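Local coordinates for protein probable oxidoreductase (Pseudomonas aeruginosa, PDB 4B7C) that probably catalyses NADP(H)-dependent oxidation or reduction of a still unnamed substrate, as a member of the medium-chain dehydrogenase/reductase family, at residues 188-191 and 192-196; 198-202 and 203-207; 308-312 and 313-317; 318-321 and 322-325. All blocks are in the same frame, centred on the assembly; numbering follows the deposited sequence.

Contact 1: residues 188-191 and 192-196; sequences RFLV and EELGF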
loop_
_atom_site.group_PDB
_atom_site.type_symbol
_atom_site.label_atom_id
_atom_site.label_comp_id
_atom_site.label_asym_id
_atom_site.label_seq_id
_atom_site.Cartn_x
_atom_site.Cartn_y
_atom_site.Cartn_z
ATOM N N ARG B 188 19.168 -12.192 -20.314
ATOM C CA ARG B 188 20.379 -13.028 -20.299
ATOM C C ARG B 188 21.422 -12.439 -19.367
ATOM O O ARG B 188 22.004 -13.137 -18.539
ATOM C CB ARG B 188 20.971 -13.128 -21.708
ATOM C CG ARG B 188 22.150 -14.090 -21.865
ATOM C CD ARG B 188 23.178 -13.645 -22.919
ATOM N NE ARG B 188 23.843 -12.351 -22.710
ATOM C CZ ARG B 188 24.900 -12.139 -21.922
ATOM N NH1 ARG B 188 25.424 -13.126 -21.205
ATOM N NH2 ARG B 188 25.422 -10.921 -21.834
ATOM N N PHE B 189 21.643 -11.141 -19.516
ATOM C CA PHE B 189 22.597 -10.408 -18.673
ATOM C C PHE B 189 22.287 -10.571 -17.180
ATOM O O PHE B 189 23.172 -10.852 -16.371
ATOM C CB PHE B 189 22.598 -8.926 -19.063
ATOM C CG PHE B 189 23.481 -8.079 -18.202
ATOM C CD1 PHE B 189 24.865 -8.099 -18.364
ATOM C CD2 PHE B 189 22.934 -7.267 -17.226
ATOM C CE1 PHE B 189 25.686 -7.320 -17.566
ATOM C CE2 PHE B 189 23.747 -6.491 -16.429
ATOM C CZ PHE B 189 25.121 -6.521 -16.592
ATOM N N LEU B 190 21.015 -10.421 -16.826
ATOM C CA LEU B 190 20.578 -10.563 -15.431
ATOM C C LEU B 190 20.939 -11.922 -14.843
ATOM O O LEU B 190 21.456 -12.016 -13.728
ATOM C CB LEU B 190 19.063 -10.345 -15.308
ATOM C CG LEU B 190 18.543 -8.929 -15.569
ATOM C CD1 LEU B 190 17.016 -8.901 -15.535
ATOM C CD2 LEU B 190 19.135 -7.944 -14.573
ATOM N N VAL B 191 20.652 -12.975 -15.594
ATOM C CA VAL B 191 20.866 -14.339 -15.108
ATOM C C VAL B 191 22.338 -14.738 -15.177
ATOM O O VAL B 191 22.918 -15.169 -14.181
ATOM C CB VAL B 191 20.028 -15.357 -15.909
ATOM C CG1 VAL B 191 20.372 -16.785 -15.489
ATOM C CG2 VAL B 191 18.543 -15.078 -15.726
ATOM N N GLU B 192 22.941 -14.565 -16.348
ATOM C CA GLU B 192 24.302 -15.077 -16.595
ATOM C C GLU B 192 25.410 -14.225 -15.973
ATOM O O GLU B 192 26.415 -14.759 -15.512
ATOM C CB GLU B 192 24.559 -15.264 -18.098
ATOM C CG GLU B 192 23.752 -16.400 -18.707
ATOM C CD GLU B 192 23.978 -16.602 -20.191
ATOM O OE1 GLU B 192 24.974 -16.068 -20.728
ATOM O OE2 GLU B 192 23.157 -17.322 -20.805
ATOM N N GLU B 193 25.226 -12.908 -15.967
ATOM C CA GLU B 193 26.248 -11.991 -15.429
ATOM C C GLU B 193 25.994 -11.573 -13.980
ATOM O O GLU B 193 26.913 -11.571 -13.166
ATOM C CB GLU B 193 26.379 -10.737 -16.301
ATOM C CG GLU B 193 26.711 -11.013 -17.758
ATOM C CD GLU B 193 27.935 -11.901 -17.926
ATOM O OE1 GLU B 193 28.972 -11.618 -17.292
ATOM O OE2 GLU B 193 27.851 -12.893 -18.679
ATOM N N LEU B 194 24.753 -11.214 -13.659
ATOM C CA LEU B 194 24.434 -10.696 -12.313
ATOM C C LEU B 194 24.003 -11.760 -11.312
ATOM O O LEU B 194 23.912 -11.492 -10.110
ATOM C CB LEU B 194 23.368 -9.600 -12.386
ATOM C CG LEU B 194 23.709 -8.365 -13.213
ATOM C CD1 LEU B 194 22.610 -7.317 -13.093
ATOM C CD2 LEU B 194 25.055 -7.788 -12.799
ATOM N N GLY B 195 23.738 -12.966 -11.797
ATOM C CA GLY B 195 23.413 -14.095 -10.912
ATOM C C GLY B 195 21.964 -14.148 -10.447
ATOM O O GLY B 195 21.656 -14.797 -9.452
ATOM N N PHE B 196 21.076 -13.456 -11.150
ATOM C CA PHE B 196 19.636 -13.579 -10.880
ATOM C C PHE B 196 19.253 -15.047 -11.093
ATOM O O PHE B 196 19.775 -15.696 -12.009
ATOM C CB PHE B 196 18.801 -12.713 -11.827
ATOM C CG PHE B 196 18.696 -11.253 -11.433
ATOM C CD1 PHE B 196 19.815 -10.512 -11.086
ATOM C CD2 PHE B 196 17.460 -10.605 -11.456
ATOM C CE1 PHE B 196 19.705 -9.170 -10.749
ATOM C CE2 PHE B 196 17.349 -9.261 -11.128
ATOM C CZ PHE B 196 18.474 -8.544 -10.773
#
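Arg188 turns CG away from its backbone N (chi1 -174°) and bends at chi2 and chi3, which curls it beside its own helix and turns NH1 to two carboxylates. NH1 lies 3.0 Å from Glu192 OE1 and 3.5 Å from Glu193 OE2, both at the edge of the guanidinium and in its plane. Glu192, extended beyond CG, crosses the arginine at about a right angle, and its OE1 is met from above the carboxylate plane. NE pairs with Glu185 of the same helix.

The other flank is oily. Leu190 CD2 sits over one face of the Phe196 ring, 4.0 Å from its centroid, a CH-pi contact, while Leu194 CD1 lies 3.6 Å from Phe189 CE2. A pi-type turn widens helix 184-193 here: Phe189 O accepts from both Glu193 N and Leu194 N. Gly195, with positive phi (82°), suits the residue that breaks the helix; past it the chain turns back, and Phe196 N bonds to Leu190 O at 3.0 Å, ahead of strand 198-201 in the Rossmann beta-alpha-beta unit. The arginine would probably favour the ionised carboxylates and ease the repulsion between the neighbouring glutamates; these paired charges lie at the surface, while Leu190, Leu194 and Phe196 are buried.

Contact 2: residues 198-202 and 203-207; sequences GAIDY and KNEDL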
loop_
_atom_site.group_PDB
_atom_site.type_symbol
_atom_site.label_atom_id
_atom_site.label_comp_id
_atom_site.label_asym_id
_atom_site.label_seq_id
_atom_site.Cartn_x
_atom_site.Cartn_y
_atom_site.Cartn_z
ATOM N N GLY B 198 16.350 -16.063 -11.976
ATOM C CA GLY B 198 15.537 -16.069 -13.172
ATOM C C GLY B 198 15.264 -14.682 -13.693
ATOM O O GLY B 198 15.420 -13.696 -12.980
ATOM N N ALA B 199 14.826 -14.614 -14.940
ATOM C CA ALA B 199 14.488 -13.351 -15.577
ATOM C C ALA B 199 13.347 -13.569 -16.534
ATOM O O ALA B 199 13.384 -14.489 -17.341
ATOM C CB ALA B 199 15.679 -12.782 -16.324
ATOM N N ILE B 200 12.334 -12.714 -16.454
ATOM C CA ILE B 200 11.168 -12.825 -17.316
ATOM C C ILE B 200 11.177 -11.698 -18.326
ATOM O O ILE B 200 11.189 -10.525 -17.957
ATOM C CB ILE B 200 9.847 -12.786 -16.518
ATOM C CG1 ILE B 200 9.781 -13.956 -15.524
ATOM C CG2 ILE B 200 8.659 -12.831 -17.466
ATOM C CD1 ILE B 200 8.784 -13.748 -14.402
ATOM N N ASP B 201 11.163 -12.068 -19.604
ATOM C CA ASP B 201 11.128 -11.103 -20.700
ATOM C C ASP B 201 9.681 -10.777 -21.031
ATOM O O ASP B 201 9.053 -11.446 -21.850
ATOM C CB ASP B 201 11.849 -11.651 -21.940
ATOM C CG ASP B 201 11.941 -10.636 -23.074
ATOM O OD1 ASP B 201 11.374 -9.525 -22.971
ATOM O OD2 ASP B 201 12.599 -10.955 -24.088
ATOM N N TYR B 202 9.164 -9.716 -20.418
ATOM C CA TYR B 202 7.736 -9.379 -20.540
ATOM C C TYR B 202 7.337 -8.956 -21.955
ATOM O O TYR B 202 6.164 -9.019 -22.319
ATOM C CB TYR B 202 7.319 -8.310 -19.517
ATOM C CG TYR B 202 7.821 -6.908 -19.807
ATOM C CD1 TYR B 202 9.067 -6.492 -19.355
ATOM C CD2 TYR B 202 7.036 -5.992 -20.500
ATOM C CE1 TYR B 202 9.528 -5.211 -19.606
ATOM C CE2 TYR B 202 7.490 -4.708 -20.759
ATOM C CZ TYR B 202 8.737 -4.325 -20.308
ATOM O OH TYR B 202 9.199 -3.056 -20.553
ATOM N N LYS B 203 8.311 -8.530 -22.751
ATOM C CA LYS B 203 8.040 -8.135 -24.145
ATOM C C LYS B 203 7.893 -9.317 -25.096
ATOM O O LYS B 203 7.257 -9.194 -26.134
ATOM C CB LYS B 203 9.137 -7.219 -24.681
ATOM C CG LYS B 203 9.000 -5.790 -24.220
ATOM C CD LYS B 203 9.915 -4.861 -24.970
ATOM C CE LYS B 203 9.687 -3.426 -24.542
ATOM N NZ LYS B 203 10.442 -2.443 -25.368
ATOM N N ASN B 204 8.499 -10.445 -24.742
ATOM C CA ASN B 204 8.510 -11.634 -25.609
ATOM C C ASN B 204 7.815 -12.849 -25.005
ATOM O O ASN B 204 7.766 -13.918 -25.614
ATOM C CB ASN B 204 9.950 -12.013 -25.969
ATOM C CG ASN B 204 10.602 -11.030 -26.912
ATOM O OD1 ASN B 204 9.981 -10.562 -27.867
ATOM N ND2 ASN B 204 11.877 -10.741 -26.672
ATOM N N GLU B 205 7.270 -12.677 -23.811
ATOM C CA GLU B 205 6.705 -13.777 -23.049
ATOM C C GLU B 205 5.594 -13.267 -22.136
ATOM O O GLU B 205 5.654 -12.138 -21.663
ATOM C CB GLU B 205 7.825 -14.455 -22.264
ATOM C CG GLU B 205 7.370 -15.427 -21.207
ATOM C CD GLU B 205 8.525 -15.932 -20.359
ATOM O OE1 GLU B 205 9.598 -15.284 -20.280
ATOM O OE2 GLU B 205 8.366 -17.001 -19.765
ATOM N N ASP B 206 4.570 -14.084 -21.913
ATOM C CA ASP B 206 3.481 -13.687 -21.014
ATOM C C ASP B 206 3.993 -13.614 -19.574
ATOM O O ASP B 206 4.542 -14.586 -19.048
ATOM C CB ASP B 206 2.300 -14.655 -21.101
ATOM C CG ASP B 206 1.158 -14.269 -20.158
ATOM O OD1 ASP B 206 0.493 -13.236 -20.402
ATOM O OD2 ASP B 206 0.932 -15.009 -19.172
ATOM N N LEU B 207 3.793 -12.462 -18.938
ATOM C CA LEU B 207 4.326 -12.208 -17.586
ATOM C C LEU B 207 3.766 -13.174 -16.546
ATOM O O LEU B 207 4.516 -13.761 -15.770
ATOM C CB LEU B 207 4.058 -10.762 -17.153
ATOM C CG LEU B 207 4.599 -10.398 -15.750
ATOM C CD1 LEU B 207 5.999 -10.933 -15.436
ATOM C CD2 LEU B 207 4.559 -8.888 -15.565
#
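Lys203 lies alongside Tyr202, pointing the same way. Its CB is 3.6 Å from Asp201 OD1; CG, one step out, stands over one face of the Tyr202 ring, offset toward the rim and 4.2 Å from the centroid, a CH-pi contact; CE, near the end of the extended chain, is 4.0 Å from Tyr202 OH. A long aliphatic stem suits this place, since it covers an aromatic face at the surface while carrying its charge outward.

Asp201, following Ile200 of strand 198-201, fixes the turn. Its OD1 weakly accepts Lys203 N, closing an Asx turn, and also receives Gly183 N, while OD2 takes Asn204 ND2 at 2.7 Å from above the carboxylate plane, the two flat groups being 73° apart. Asp201 O in turn accepts Asn204 N at 3.1 Å, which makes residues 201 to 204 a beta turn. This is the exit of an outermost strand of the parallel Rossmann sheet, whose next helix, 207-214, begins just beyond. Asp206 caps that helix through OD2 to Ala209 N. Ile200 CG2 meets Leu207 CD1 at 3.8 Å, their branched side chains crossing at about a right angle, and Glu205 OE2 turns to Arg213 in a salt bridge.

Contact 3: residues 308-312 and 313-317; sequences DIVEG and LETFP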
loop_
_atom_site.group_PDB
_atom_site.type_symbol
_atom_site.label_atom_id
_atom_site.label_comp_id
_atom_site.label_asym_id
_atom_site.label_seq_id
_atom_site.Cartn_x
_atom_site.Cartn_y
_atom_site.Cartn_z
ATOM N N ASP B 308 27.027 3.299 -18.292
ATOM C CA ASP B 308 27.037 3.653 -19.707
ATOM C C ASP B 308 27.386 5.128 -19.826
ATOM O O ASP B 308 26.544 5.998 -19.578
ATOM C CB ASP B 308 25.670 3.352 -20.353
ATOM C CG ASP B 308 25.643 3.643 -21.846
ATOM O OD1 ASP B 308 26.715 3.634 -22.490
ATOM O OD2 ASP B 308 24.529 3.878 -22.379
ATOM N N ILE B 309 28.625 5.402 -20.222
ATOM C CA ILE B 309 29.151 6.765 -20.249
ATOM C C ILE B 309 29.123 7.374 -21.642
ATOM O O ILE B 309 29.750 6.866 -22.572
ATOM C CB ILE B 309 30.583 6.830 -19.693
ATOM C CG1 ILE B 309 30.567 6.470 -18.211
ATOM C CG2 ILE B 309 31.159 8.236 -19.851
ATOM C CD1 ILE B 309 31.925 6.039 -17.679
ATOM N N VAL B 310 28.355 8.446 -21.779
ATOM C CA VAL B 310 28.254 9.200 -23.027
ATOM C C VAL B 310 28.923 10.542 -22.818
ATOM O O VAL B 310 28.771 11.159 -21.759
ATOM C CB VAL B 310 26.788 9.446 -23.455
ATOM C CG1 VAL B 310 26.719 10.435 -24.614
ATOM C CG2 VAL B 310 26.092 8.131 -23.784
ATOM N N GLU B 311 29.656 10.993 -23.832
ATOM C CA GLU B 311 30.490 12.182 -23.697
ATOM C C GLU B 311 29.874 13.415 -24.316
ATOM O O GLU B 311 29.290 13.359 -25.400
ATOM C CB GLU B 311 31.880 11.939 -24.288
ATOM C CG GLU B 311 32.670 10.867 -23.541
ATOM C CD GLU B 311 34.142 10.832 -23.920
ATOM O OE1 GLU B 311 34.695 11.925 -24.103
ATOM O OE2 GLU B 311 34.758 9.736 -24.010
ATOM N N GLY B 312 29.982 14.520 -23.584
ATOM C CA GLY B 312 29.616 15.833 -24.085
ATOM C C GLY B 312 28.310 16.390 -23.537
ATOM O O GLY B 312 27.220 15.881 -23.834
ATOM N N LEU B 313 28.431 17.457 -22.749
ATOM C CA LEU B 313 27.293 18.168 -22.177
ATOM C C LEU B 313 26.253 18.516 -23.246
ATOM O O LEU B 313 25.045 18.376 -23.030
ATOM C CB LEU B 313 27.760 19.454 -21.498
ATOM C CG LEU B 313 26.647 20.334 -20.937
ATOM C CD1 LEU B 313 25.990 19.623 -19.755
ATOM C CD2 LEU B 313 27.168 21.690 -20.522
ATOM N N GLU B 314 26.752 18.945 -24.402
ATOM C CA GLU B 314 25.922 19.384 -25.529
ATOM C C GLU B 314 24.963 18.286 -26.044
ATOM O O GLU B 314 23.940 18.595 -26.630
ATOM C CB GLU B 314 26.798 19.975 -26.673
ATOM C CG GLU B 314 27.688 18.974 -27.426
ATOM C CD GLU B 314 28.981 18.613 -26.697
ATOM O OE1 GLU B 314 29.230 19.119 -25.575
ATOM O OE2 GLU B 314 29.759 17.802 -27.254
ATOM N N THR B 315 25.305 17.019 -25.820
ATOM C CA THR B 315 24.469 15.890 -26.250
ATOM C C THR B 315 23.292 15.577 -25.311
ATOM O O THR B 315 22.500 14.674 -25.589
ATOM C CB THR B 315 25.279 14.587 -26.400
ATOM O OG1 THR B 315 25.634 14.076 -25.105
ATOM C CG2 THR B 315 26.537 14.816 -27.260
ATOM N N PHE B 316 23.167 16.348 -24.236
ATOM C CA PHE B 316 22.180 16.069 -23.176
ATOM C C PHE B 316 20.740 15.720 -23.651
ATOM O O PHE B 316 20.219 14.657 -23.298
ATOM C CB PHE B 316 22.146 17.216 -22.152
ATOM C CG PHE B 316 21.000 17.122 -21.186
ATOM C CD1 PHE B 316 20.980 16.142 -20.221
ATOM C CD2 PHE B 316 19.904 17.968 -21.299
ATOM C CE1 PHE B 316 19.903 16.019 -19.365
ATOM C CE2 PHE B 316 18.815 17.859 -20.445
ATOM C CZ PHE B 316 18.818 16.875 -19.468
ATOM N N PRO B 317 20.095 16.601 -24.438
ATOM C CA PRO B 317 18.714 16.305 -24.892
ATOM C C PRO B 317 18.560 14.974 -25.594
ATOM O O PRO B 317 17.565 14.292 -25.366
ATOM C CB PRO B 317 18.401 17.449 -25.875
ATOM C CG PRO B 317 19.309 18.546 -25.467
ATOM C CD PRO B 317 20.578 17.863 -25.020
#
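Gly312 O is gripped twice by Thr315: the hydroxyl OG1 donates at 2.7 Å, in the carbonyl plane, and the backbone N donates at 3.0 Å from well above that plane. The hydroxyl can do this because OG1 lies between the backbone N and the carbonyl carbon (chi1 72°), directed back at the Gly312 carbonyl. That placing turns the methyl CG2 toward Glu311 O, 3.6 Å away, and brings OG1 to 3.8 Å from Val310 CG1. Threonine suits the place because its hydroxyl sits on CB, close enough to bond the carbonyl three residues back.

Glu314 folds over the same turn. Its chain bends at chi2 and lays OE1 3.5 Å from Gly312 C, above a residue that carries no side chain to obstruct it; the glycine lies just past the strand, at backbone angles (phi 106°) that would press a side chain against the preceding carbonyl.

The turn is the first connection of a beta-alpha-beta crossover, strand 307-311 leading through helix 316-321 to the parallel strand 331-335. Beyond the first shell, Thr315 OG1 is hydrogen-bonded to Thr319 OG1, four residues on, in helix 316-321. The backbone of Val310 and Gly312 is hydrogen-bonded to strand 331-335, holding the approach to the turn. Farther out, the Phe316 ring meets Phe26 edge-to-face, and the hydroxyl of Tyr11 bonds to Glu314 O.

Contact 4: residues 318-321 and 322-325; sequences ETLL and KLFS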
loop_
_atom_site.group_PDB
_atom_site.type_symbol
_atom_site.label_atom_id
_atom_site.label_comp_id
_atom_site.label_asym_id
_atom_site.label_seq_id
_atom_site.Cartn_x
_atom_site.Cartn_y
_atom_site.Cartn_z
ATOM N N GLU B 318 19.501 14.631 -26.477
ATOM C CA GLU B 318 19.412 13.364 -27.214
ATOM C C GLU B 318 19.705 12.217 -26.281
ATOM O O GLU B 318 19.004 11.210 -26.314
ATOM C CB GLU B 318 20.355 13.276 -28.426
ATOM C CG GLU B 318 21.829 13.522 -28.236
ATOM C CD GLU B 318 22.253 14.929 -28.613
ATOM O OE1 GLU B 318 21.655 15.839 -28.019
ATOM O OE2 GLU B 318 23.167 15.145 -29.474
ATOM N N THR B 319 20.773 12.368 -25.497
ATOM C CA THR B 319 21.218 11.313 -24.591
ATOM C C THR B 319 20.136 10.979 -23.584
ATOM O O THR B 319 19.932 9.820 -23.255
ATOM C CB THR B 319 22.521 11.696 -23.859
ATOM O OG1 THR B 319 23.543 12.032 -24.815
ATOM C CG2 THR B 319 22.982 10.540 -22.985
ATOM N N LEU B 320 19.416 11.998 -23.140
ATOM C CA LEU B 320 18.268 11.805 -22.244
ATOM C C LEU B 320 17.186 10.864 -22.804
ATOM O O LEU B 320 16.602 10.081 -22.057
ATOM C CB LEU B 320 17.635 13.156 -21.883
ATOM C CG LEU B 320 16.574 13.103 -20.761
ATOM C CD1 LEU B 320 17.110 12.452 -19.491
ATOM C CD2 LEU B 320 15.983 14.462 -20.422
ATOM N N LEU B 321 16.920 10.960 -24.109
ATOM C CA LEU B 321 15.928 10.098 -24.783
ATOM C C LEU B 321 16.307 8.633 -24.757
ATOM O O LEU B 321 15.430 7.769 -24.673
ATOM C CB LEU B 321 15.716 10.522 -26.233
ATOM C CG LEU B 321 15.039 11.894 -26.332
ATOM C CD1 LEU B 321 14.640 12.240 -27.755
ATOM C CD2 LEU B 321 13.830 12.002 -25.411
ATOM N N LYS B 322 17.611 8.362 -24.780
ATOM C CA LYS B 322 18.139 6.999 -24.726
ATOM C C LYS B 322 17.691 6.275 -23.466
ATOM O O LYS B 322 17.650 5.040 -23.412
ATOM C CB LYS B 322 19.672 7.048 -24.800
ATOM C CG LYS B 322 20.392 5.712 -24.766
ATOM C CD LYS B 322 21.908 5.888 -24.884
ATOM C CE LYS B 322 22.643 4.566 -25.043
ATOM N NZ LYS B 322 24.123 4.791 -24.978
ATOM N N LEU B 323 17.381 7.057 -22.440
ATOM C CA LEU B 323 16.905 6.541 -21.168
ATOM C C LEU B 323 15.553 5.839 -21.318
ATOM O O LEU B 323 15.269 4.862 -20.624
ATOM C CB LEU B 323 16.779 7.697 -20.176
ATOM C CG LEU B 323 17.175 7.410 -18.724
ATOM C CD1 LEU B 323 18.314 6.416 -18.583
ATOM C CD2 LEU B 323 17.538 8.723 -18.043
ATOM N N PHE B 324 14.733 6.327 -22.241
ATOM C CA PHE B 324 13.390 5.772 -22.452
ATOM C C PHE B 324 13.251 4.903 -23.689
ATOM O O PHE B 324 12.139 4.674 -24.162
ATOM C CB PHE B 324 12.353 6.876 -22.529
ATOM C CG PHE B 324 12.388 7.827 -21.370
ATOM C CD1 PHE B 324 11.880 7.458 -20.127
ATOM C CD2 PHE B 324 12.916 9.093 -21.523
ATOM C CE1 PHE B 324 11.908 8.347 -19.062
ATOM C CE2 PHE B 324 12.948 9.983 -20.466
ATOM C CZ PHE B 324 12.449 9.609 -19.231
ATOM N N SER B 325 14.366 4.396 -24.190
ATOM C CA SER B 325 14.372 3.609 -25.400
ATOM C C SER B 325 14.637 2.131 -25.102
ATOM O O SER B 325 14.641 1.321 -26.022
ATOM C CB SER B 325 15.381 4.225 -26.366
ATOM O OG SER B 325 16.705 3.850 -26.157
#
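In the beta-alpha-beta unit made by strand 307-311, helix 316-321 and strand 331-335, the chain following the helix winds on through tight turns that set Leu320 against Leu323 and bring Phe324 N to Leu321 O. Successive backbone bonds each span three residues. Lys322 N reaches Thr319 O weakly, Leu323 N reaches Leu320 O at 3.1 Å, and the Phe324 N to Leu321 O bond measures 2.9 Å. In the last two the donor stands well above the carbonyl plane, as the narrow winding demands.

The winding also squeezes side chains onto carbonyls. Leu323 CB lies only 3.0 Å from Leu320 O, a tight approach, and Lys322 CB is 3.2 Å from Thr319 O. The Phe324 ring leans obliquely toward Leu320 O, which lies 3.9 Å from its CD2. Farther out along the side chains, Leu320 CD1 and Leu323 CD2 touch at 4.0 Å. Leucines suit this flank: Leu320 continues onto Met54 and Met58 of helix 53-58, and Leu323 rests on Leu332 of strand 331-335. Phe324 packs beside Arg55.

Lys322 takes another course. With CG opposite the backbone N (chi1 -180°) and the rest of the chain extended, it carries NZ back across Val310 to a salt bridge with Asp308, while its own carbonyl accepts Asn328 ND2. A long, straight side chain is what spans that gap. The pairing probably favours the ionised forms of both Lys322 and Asp308, tying the chain just after Leu321 to strand 307-311.

In the fold
Along the chain the contacts run in series, 1 to 4, and form two pairs. Contacts 1 and 2, centres 14 Å apart, sit in the probably NADP-binding Rossmann domain and touch where Val191 CG2 packs on Ala199 CB: contact 1 closes helix 184-193 of one beta-alpha-beta unit, contact 2 leaves its second strand, 198-201. Contacts 3 and 4, centres 10 Å apart, lead into and out of helix 316-321 of another unit, whose strands 307-311 and 331-335 belong to the mixed sheet that also holds strands of the GroES-like N-terminal region. Between the pairs, centres lie 23 to 31 Å apart without touching, the nearest atoms coming to about 6 Å between contacts 2 and 4.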